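Long-range contact in alpha-ketoglutarate-dependent non-heme iron oxygenase EasH (Aspergillus japonicus, PDB 5M0T), which is an iron(II)- and 2-oxoglutarate-dependent oxygenase of the phytanoyl-CoA dioxygenase family that acts in the biosynthesis of the ergot alkaloid cycloclavine: residues A[48-59]-A[75-86]. Numbering follows the deposited sequence.
Sequences FNGEIDPHMKQW and RQLSSLPLFSKL
The end of helix 42-52 and the chain that follows it, down to Trp59, pack antiparallel along 75-86 at one margin of the larger sheet of the double-stranded beta-helix (jelly-roll) fold. Strand 75-77 is outermost in that sheet and pairs with strand 112-122. A single beta bridge joins Gln58 to Arg75, and Gln76 N donates to Lys57 O at 3.2 Å. The Lys57 chain bends about its CB-CG bond (chi2 -55°) and runs alongside Gln76. This brings Lys57 NZ to Gln76 O, 3.1 Å away and tilted from the carbonyl plane. The same ammonium forms a salt bridge with Asp275 of the second subunit, which places this end of the contact at the dimer interface. Gln76 NE2 lies 3.3 Å from Trp59 CE3, and the Gln76 side chain is about 8 Å from a bound 2-oxoglutarate.

The middle is apolar. Ile52 CD1 reaches both Leu80 CD2 and Leu77 CD2, while Met56 SD rests on Leu77 CB at 3.7 Å. Ile52, at the helix end, and Met56, just after it, both touch Val119 of strand 112-122. Nearby, Phe83 CD1 sits over one face of the His55 ring, offset toward its rim, with the planes inclined at 46°. Phe48 turns its ring edge to Leu80 CD1 and Ser84 OG, and its ring stacks with Phe225.

At the far end the Glu51 carboxylate takes three bonds at the start of helix 85-91. Ser84 is the N-cap there, and its OG also accepts from Phe87 N. The opening backbone N-H groups would favour a charged carboxylate. Lys85 N donates to Glu51 OE2. Glu51 OE1 accepts Leu86 N on its syn lone pair (N-H...O 163°) and Ser84 OG, 2.7 Å away, from above the carboxylate plane.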
ATOM      1  N   PHE A  48     -10.346  21.668 -17.242  1.00 58.00           N
ATOM      2  CA  PHE A  48     -10.597  20.643 -16.226  1.00 57.24           C
ATOM      3  C   PHE A  48     -12.061  20.667 -15.770  1.00 57.82           C
ATOM      4  O   PHE A  48     -12.716  19.631 -15.754  1.00 57.63           O
ATOM      5  CB  PHE A  48      -9.663  20.810 -15.019  1.00 55.43           C
ATOM      6  CG  PHE A  48      -9.765  19.692 -14.014  1.00 52.34           C
ATOM      7  CD1 PHE A  48      -9.401  18.400 -14.364  1.00 53.41           C
ATOM      8  CD2 PHE A  48     -10.228  19.929 -12.722  1.00 52.48           C
ATOM      9  CE1 PHE A  48      -9.498  17.365 -13.456  1.00 53.12           C
ATOM     10  CE2 PHE A  48     -10.319  18.899 -11.805  1.00 50.12           C
ATOM     11  CZ  PHE A  48      -9.952  17.619 -12.170  1.00 51.59           C
ATOM     12  N   ASN A  49     -12.570  21.852 -15.434  1.00 58.15           N
ATOM     13  CA  ASN A  49     -14.000  22.020 -15.107  1.00 60.73           C
ATOM     14  C   ASN A  49     -14.927  21.492 -16.202  1.00 67.33           C
ATOM     15  O   ASN A  49     -15.885  20.786 -15.894  1.00 73.28           O
ATOM     16  CB  ASN A  49     -14.337  23.486 -14.784  1.00 59.61           C
ATOM     17  CG  ASN A  49     -13.919  23.887 -13.372  1.00 56.06           C
ATOM     18  OD1 ASN A  49     -13.892  23.064 -12.458  1.00 53.36           O
ATOM     19  ND2 ASN A  49     -13.578  25.159 -13.196  1.00 55.82           N
ATOM     20  N   GLY A  50     -14.633  21.816 -17.465  1.00 68.27           N
ATOM     21  CA  GLY A  50     -15.388  21.289 -18.606  1.00 69.85           C
ATOM     22  C   GLY A  50     -15.485  19.769 -18.613  1.00 70.45           C
ATOM     23  O   GLY A  50     -16.574  19.219 -18.781  1.00 72.03           O
ATOM     24  N   GLU A  51     -14.346  19.100 -18.409  1.00 67.81           N
ATOM     25  CA  GLU A  51     -14.278  17.628 -18.324  1.00 68.07           C
ATOM     26  C   GLU A  51     -15.043  17.052 -17.118  1.00 66.37           C
ATOM     27  O   GLU A  51     -15.691  16.011 -17.226  1.00 68.64           O
ATOM     28  CB  GLU A  51     -12.808  17.147 -18.270  1.00 66.39           C
ATOM     29  CG  GLU A  51     -12.011  17.369 -19.556  1.00 68.62           C
ATOM     30  CD  GLU A  51     -10.700  16.574 -19.625  1.00 68.49           C
ATOM     31  OE1 GLU A  51      -9.831  16.703 -18.719  1.00 62.55           O
ATOM     32  OE2 GLU A  51     -10.537  15.809 -20.607  1.00 70.66           O
ATOM     33  N   ILE A  52     -14.944  17.728 -15.977  1.00 63.46           N
ATOM     34  CA  ILE A  52     -15.508  17.246 -14.702  1.00 65.57           C
ATOM     35  C   ILE A  52     -17.036  17.391 -14.584  1.00 66.93           C
ATOM     36  O   ILE A  52     -17.701  16.479 -14.080  1.00 65.84           O
ATOM     37  CB  ILE A  52     -14.811  17.947 -13.501  1.00 63.90           C
ATOM     38  CG1 ILE A  52     -13.376  17.433 -13.369  1.00 66.12           C
ATOM     39  CG2 ILE A  52     -15.565  17.759 -12.184  1.00 65.00           C
ATOM     40  CD1 ILE A  52     -13.227  15.930 -13.219  1.00 68.21           C
ATOM     41  N   ASP A  53     -17.572  18.521 -15.043  1.00 68.66           N
ATOM     42  CA  ASP A  53     -18.983  18.891 -14.801  1.00 75.20           C
ATOM     43  C   ASP A  53     -19.995  17.722 -14.860  1.00 77.01           C
ATOM     44  O   ASP A  53     -20.645  17.433 -13.848  1.00 74.51           O
ATOM     45  CB  ASP A  53     -19.421  20.055 -15.723  1.00 78.67           C
ATOM     46  CG  ASP A  53     -18.802  21.415 -15.316  1.00 80.21           C
ATOM     47  OD1 ASP A  53     -18.873  22.350 -16.142  1.00 90.53           O
ATOM     48  OD2 ASP A  53     -18.237  21.560 -14.200  1.00 75.54           O
ATOM     49  N   PRO A  54     -20.073  17.003 -16.001  1.00 79.04           N
ATOM     50  CA  PRO A  54     -21.156  16.025 -16.142  1.00 82.80           C
ATOM     51  C   PRO A  54     -21.123  14.752 -15.261  1.00 82.06           C
ATOM     52  O   PRO A  54     -22.106  14.009 -15.289  1.00 87.44           O
ATOM     53  CB  PRO A  54     -21.090  15.638 -17.635  1.00 86.03           C
ATOM     54  CG  PRO A  54     -20.180  16.636 -18.279  1.00 83.86           C
ATOM     55  CD  PRO A  54     -19.221  17.017 -17.201  1.00 78.80           C
ATOM     56  N   HIS A  55     -20.063  14.502 -14.491  1.00 74.51           N
ATOM     57  CA  HIS A  55     -19.985  13.279 -13.658  1.00 73.29           C
ATOM     58  C   HIS A  55     -20.239  13.483 -12.142  1.00 73.96           C
ATOM     59  O   HIS A  55     -20.198  12.503 -11.374  1.00 72.78           O
ATOM     60  CB  HIS A  55     -18.616  12.599 -13.824  1.00 72.59           C
ATOM     61  CG  HIS A  55     -18.234  12.300 -15.236  1.00 71.96           C
ATOM     62  ND1 HIS A  55     -18.532  11.105 -15.849  1.00 71.37           N
ATOM     63  CD2 HIS A  55     -17.571  13.040 -16.152  1.00 72.65           C
ATOM     64  CE1 HIS A  55     -18.083  11.131 -17.093  1.00 72.83           C
ATOM     65  NE2 HIS A  55     -17.495  12.294 -17.298  1.00 73.11           N
ATOM     66  N   MET A  56     -20.478  14.726 -11.704  1.00 75.74           N
ATOM     67  CA  MET A  56     -20.584  15.035 -10.252  1.00 76.17           C
ATOM     68  C   MET A  56     -21.883  14.505  -9.620  1.00 73.80           C
ATOM     69  O   MET A  56     -22.921  14.458 -10.286  1.00 71.60           O
ATOM     70  CB  MET A  56     -20.473  16.557  -9.998  1.00 78.51           C
ATOM     71  CG  MET A  56     -19.120  17.187 -10.334  1.00 80.15           C
ATOM     72  SD  MET A  56     -17.798  16.681  -9.203  1.00 80.65           S
ATOM     73  CE  MET A  56     -18.173  17.665  -7.743  1.00 82.73           C
ATOM     74  N   LYS A  57     -21.808  14.108  -8.345  1.00 72.99           N
ATOM     75  CA  LYS A  57     -22.998  13.731  -7.558  1.00 72.69           C
ATOM     76  C   LYS A  57     -22.759  13.753  -6.033  1.00 71.98           C
ATOM     77  O   LYS A  57     -21.642  13.940  -5.563  1.00 70.45           O
ATOM     78  CB  LYS A  57     -23.582  12.369  -8.024  1.00 73.77           C
ATOM     79  CG  LYS A  57     -22.947  11.105  -7.446  1.00 74.12           C
ATOM     80  CD  LYS A  57     -21.449  11.030  -7.649  1.00 74.09           C
ATOM     81  CE  LYS A  57     -20.915   9.735  -7.064  1.00 74.85           C
ATOM     82  NZ  LYS A  57     -19.517   9.920  -6.607  1.00 74.73           N
ATOM     83  N   GLN A  58     -23.835  13.549  -5.279  1.00 74.25           N
ATOM     84  CA  GLN A  58     -23.802  13.552  -3.813  1.00 75.24           C
ATOM     85  C   GLN A  58     -23.097  12.297  -3.266  1.00 74.77           C
ATOM     86  O   GLN A  58     -23.149  11.231  -3.884  1.00 74.68           O
ATOM     87  CB  GLN A  58     -25.243  13.653  -3.262  1.00 75.39           C
ATOM     88  CG  GLN A  58     -25.364  13.961  -1.768  1.00 75.53           C
ATOM     89  CD  GLN A  58     -24.812  15.331  -1.372  1.00 77.43           C
ATOM     90  OE1 GLN A  58     -24.681  16.239  -2.200  1.00 79.67           O
ATOM     91  NE2 GLN A  58     -24.491  15.486  -0.094  1.00 77.95           N
ATOM     92  N   TRP A  59     -22.431  12.437  -2.116  1.00 73.41           N
ATOM     93  CA  TRP A  59     -21.861  11.285  -1.396  1.00 72.52           C
ATOM     94  C   TRP A  59     -22.982  10.365  -0.874  1.00 72.84           C
ATOM     95  O   TRP A  59     -23.871  10.824  -0.135  1.00 71.46           O
ATOM     96  CB  TRP A  59     -20.989  11.755  -0.219  1.00 71.54           C
ATOM     97  CG  TRP A  59     -20.505  10.624   0.666  1.00 72.60           C
ATOM     98  CD1 TRP A  59     -21.132  10.113   1.777  1.00 72.29           C
ATOM     99  CD2 TRP A  59     -19.304   9.862   0.504  1.00 72.92           C
ATOM    100  NE1 TRP A  59     -20.395   9.084   2.309  1.00 72.23           N
ATOM    101  CE2 TRP A  59     -19.267   8.905   1.550  1.00 73.83           C
ATOM    102  CE3 TRP A  59     -18.253   9.891  -0.424  1.00 72.48           C
ATOM    103  CZ2 TRP A  59     -18.212   7.990   1.696  1.00 74.32           C
ATOM    104  CZ3 TRP A  59     -17.216   8.989  -0.287  1.00 73.32           C
ATOM    105  CH2 TRP A  59     -17.200   8.045   0.766  1.00 74.42           C
ATOM    106  N   ARG A  75     -20.576  17.291  -2.285  1.00 50.99           N
ATOM    107  CA  ARG A  75     -20.564  16.702  -3.623  1.00 52.96           C
ATOM    108  C   ARG A  75     -19.122  16.259  -3.896  1.00 52.20           C
ATOM    109  O   ARG A  75     -18.190  17.027  -3.670  1.00 49.05           O
ATOM    110  CB  ARG A  75     -21.043  17.708  -4.666  1.00 54.72           C
ATOM    111  CG  ARG A  75     -22.466  18.211  -4.433  1.00 57.93           C
ATOM    112  CD  ARG A  75     -22.953  19.099  -5.574  1.00 59.83           C
ATOM    113  NE  ARG A  75     -23.014  18.353  -6.840  1.00 62.65           N
ATOM    114  CZ  ARG A  75     -24.037  17.602  -7.261  1.00 64.81           C
ATOM    115  NH1 ARG A  75     -25.159  17.477  -6.542  1.00 64.32           N
ATOM    116  NH2 ARG A  75     -23.936  16.977  -8.430  1.00 67.00           N
ATOM    117  N   GLN A  76     -18.937  15.015  -4.342  1.00 54.35           N
ATOM    118  CA  GLN A  76     -17.605  14.500  -4.636  1.00 54.92           C
ATOM    119  C   GLN A  76     -17.570  13.574  -5.854  1.00 56.44           C
ATOM    120  O   GLN A  76     -18.514  12.820  -6.113  1.00 57.59           O
ATOM    121  CB  GLN A  76     -16.965  13.823  -3.400  1.00 55.52           C
ATOM    122  CG  GLN A  76     -17.553  12.474  -2.956  1.00 57.76           C
ATOM    123  CD  GLN A  76     -16.987  11.236  -3.669  1.00 56.69           C
ATOM    124  OE1 GLN A  76     -15.856  11.231  -4.149  1.00 57.98           O
ATOM    125  NE2 GLN A  76     -17.784  10.174  -3.725  1.00 59.82           N
ATOM    126  N   LEU A  77     -16.474  13.676  -6.602  1.00 56.14           N
ATOM    127  CA  LEU A  77     -16.109  12.722  -7.644  1.00 59.45           C
ATOM    128  C   LEU A  77     -14.654  12.358  -7.410  1.00 55.12           C
ATOM    129  O   LEU A  77     -13.839  13.246  -7.223  1.00 50.46           O
ATOM    130  CB  LEU A  77     -16.259  13.352  -9.026  1.00 67.16           C
ATOM    131  CG  LEU A  77     -15.876  12.485 -10.241  1.00 71.21           C
ATOM    132  CD1 LEU A  77     -16.841  11.314 -10.409  1.00 75.80           C
ATOM    133  CD2 LEU A  77     -15.811  13.343 -11.491  1.00 72.75           C
ATOM    134  N   SER A  78     -14.340  11.063  -7.418  1.00 55.02           N
ATOM    135  CA  SER A  78     -12.983  10.570  -7.244  1.00 53.61           C
ATOM    136  C   SER A  78     -12.610   9.625  -8.401  1.00 55.45           C
ATOM    137  O   SER A  78     -13.316   9.568  -9.384  1.00 58.92           O
ATOM    138  CB  SER A  78     -12.866   9.920  -5.873  1.00 51.96           C
ATOM    139  OG  SER A  78     -13.144  10.879  -4.872  1.00 53.51           O
ATOM    140  N   SER A  79     -11.491   8.914  -8.305  1.00 58.35           N
ATOM    141  CA  SER A  79     -10.964   8.124  -9.433  1.00 61.91           C
ATOM    142  C   SER A  79     -10.979   8.953 -10.747  1.00 63.70           C
ATOM    143  O   SER A  79     -11.554   8.547 -11.772  1.00 65.60           O
ATOM    144  CB  SER A  79     -11.750   6.809  -9.562  1.00 66.87           C
ATOM    145  OG  SER A  79     -11.739   6.091  -8.334  1.00 57.98           O
ATOM    146  N   LEU A  80     -10.354  10.130 -10.664  1.00 59.46           N
ATOM    147  CA  LEU A  80     -10.342  11.140 -11.729  1.00 59.25           C
ATOM    148  C   LEU A  80      -9.428  10.818 -12.924  1.00 57.45           C
ATOM    149  O   LEU A  80      -9.557  11.460 -13.959  1.00 56.42           O
ATOM    150  CB  LEU A  80      -9.952  12.512 -11.173  1.00 59.55           C
ATOM    151  CG  LEU A  80     -10.840  13.126 -10.084  1.00 62.94           C
ATOM    152  CD1 LEU A  80     -10.242  14.418  -9.547  1.00 61.31           C
ATOM    153  CD2 LEU A  80     -12.236  13.379 -10.617  1.00 67.82           C
ATOM    154  N   PRO A  81      -8.510   9.840 -12.799  1.00 54.70           N
ATOM    155  CA  PRO A  81      -7.913   9.332 -14.038  1.00 57.03           C
ATOM    156  C   PRO A  81      -8.932   8.761 -15.033  1.00 63.01           C
ATOM    157  O   PRO A  81      -8.698   8.801 -16.252  1.00 65.39           O
ATOM    158  CB  PRO A  81      -6.982   8.232 -13.541  1.00 54.74           C
ATOM    159  CG  PRO A  81      -6.538   8.714 -12.211  1.00 52.65           C
ATOM    160  CD  PRO A  81      -7.757   9.374 -11.618  1.00 52.78           C
ATOM    161  N   LEU A  82     -10.050   8.250 -14.522  1.00 65.77           N
ATOM    162  CA  LEU A  82     -11.098   7.668 -15.371  1.00 69.33           C
ATOM    163  C   LEU A  82     -11.902   8.723 -16.136  1.00 68.30           C
ATOM    164  O   LEU A  82     -12.463   8.417 -17.181  1.00 72.48           O
ATOM    165  CB  LEU A  82     -12.056   6.806 -14.528  1.00 73.09           C
ATOM    166  CG  LEU A  82     -12.298   5.393 -15.073  1.00 81.59           C
ATOM    167  CD1 LEU A  82     -13.168   4.645 -14.071  1.00 86.22           C
ATOM    168  CD2 LEU A  82     -12.914   5.366 -16.475  1.00 87.68           C
ATOM    169  N   PHE A  83     -11.935   9.958 -15.629  1.00 66.98           N
ATOM    170  CA  PHE A  83     -12.830  11.009 -16.132  1.00 68.96           C
ATOM    171  C   PHE A  83     -12.145  12.218 -16.785  1.00 66.37           C
ATOM    172  O   PHE A  83     -12.823  13.002 -17.449  1.00 66.53           O
ATOM    173  CB  PHE A  83     -13.739  11.492 -15.002  1.00 68.57           C
ATOM    174  CG  PHE A  83     -14.461  10.375 -14.287  1.00 72.84           C
ATOM    175  CD1 PHE A  83     -15.509   9.694 -14.901  1.00 74.42           C
ATOM    176  CD2 PHE A  83     -14.090   9.989 -12.996  1.00 77.69           C
ATOM    177  CE1 PHE A  83     -16.181   8.665 -14.258  1.00 75.75           C
ATOM    178  CE2 PHE A  83     -14.758   8.950 -12.345  1.00 77.75           C
ATOM    179  CZ  PHE A  83     -15.812   8.296 -12.975  1.00 77.65           C
ATOM    180  N   SER A  84     -10.822  12.361 -16.632  1.00 61.51           N
ATOM    181  CA  SER A  84     -10.111  13.578 -17.057  1.00 59.94           C
ATOM    182  C   SER A  84      -8.777  13.316 -17.768  1.00 59.46           C
ATOM    183  O   SER A  84      -7.812  12.840 -17.163  1.00 55.73           O
ATOM    184  CB  SER A  84      -9.861  14.482 -15.853  1.00 56.95           C
ATOM    185  OG  SER A  84      -9.240  15.689 -16.250  1.00 57.78           O
ATOM    186  N   LYS A  85      -8.739  13.656 -19.055  1.00 62.69           N
ATOM    187  CA  LYS A  85      -7.529  13.610 -19.869  1.00 64.14           C
ATOM    188  C   LYS A  85      -6.482  14.577 -19.336  1.00 62.56           C
ATOM    189  O   LYS A  85      -5.292  14.240 -19.281  1.00 65.92           O
ATOM    190  CB  LYS A  85      -7.857  13.933 -21.339  1.00 68.74           C
ATOM    191  CG  LYS A  85      -6.745  13.613 -22.339  1.00 71.06           C
ATOM    192  CD  LYS A  85      -7.235  13.815 -23.766  1.00 74.87           C
ATOM    193  CE  LYS A  85      -6.080  13.872 -24.756  1.00 77.81           C
ATOM    194  NZ  LYS A  85      -5.113  12.754 -24.580  1.00 76.11           N
ATOM    195  N   LEU A  86      -6.930  15.762 -18.930  1.00 60.70           N
ATOM    196  CA  LEU A  86      -6.053  16.762 -18.339  1.00 58.81           C
ATOM    197  C   LEU A  86      -5.386  16.245 -17.047  1.00 56.28           C
ATOM    198  O   LEU A  86      -4.221  16.558 -16.781  1.00 56.15           O
ATOM    199  CB  LEU A  86      -6.831  18.061 -18.089  1.00 59.16           C
ATOM    200  CG  LEU A  86      -6.034  19.295 -17.625  1.00 58.53           C
ATOM    201  CD1 LEU A  86      -6.645  20.578 -18.204  1.00 59.71           C
ATOM    202  CD2 LEU A  86      -5.903  19.385 -16.095  1.00 55.72           C
TER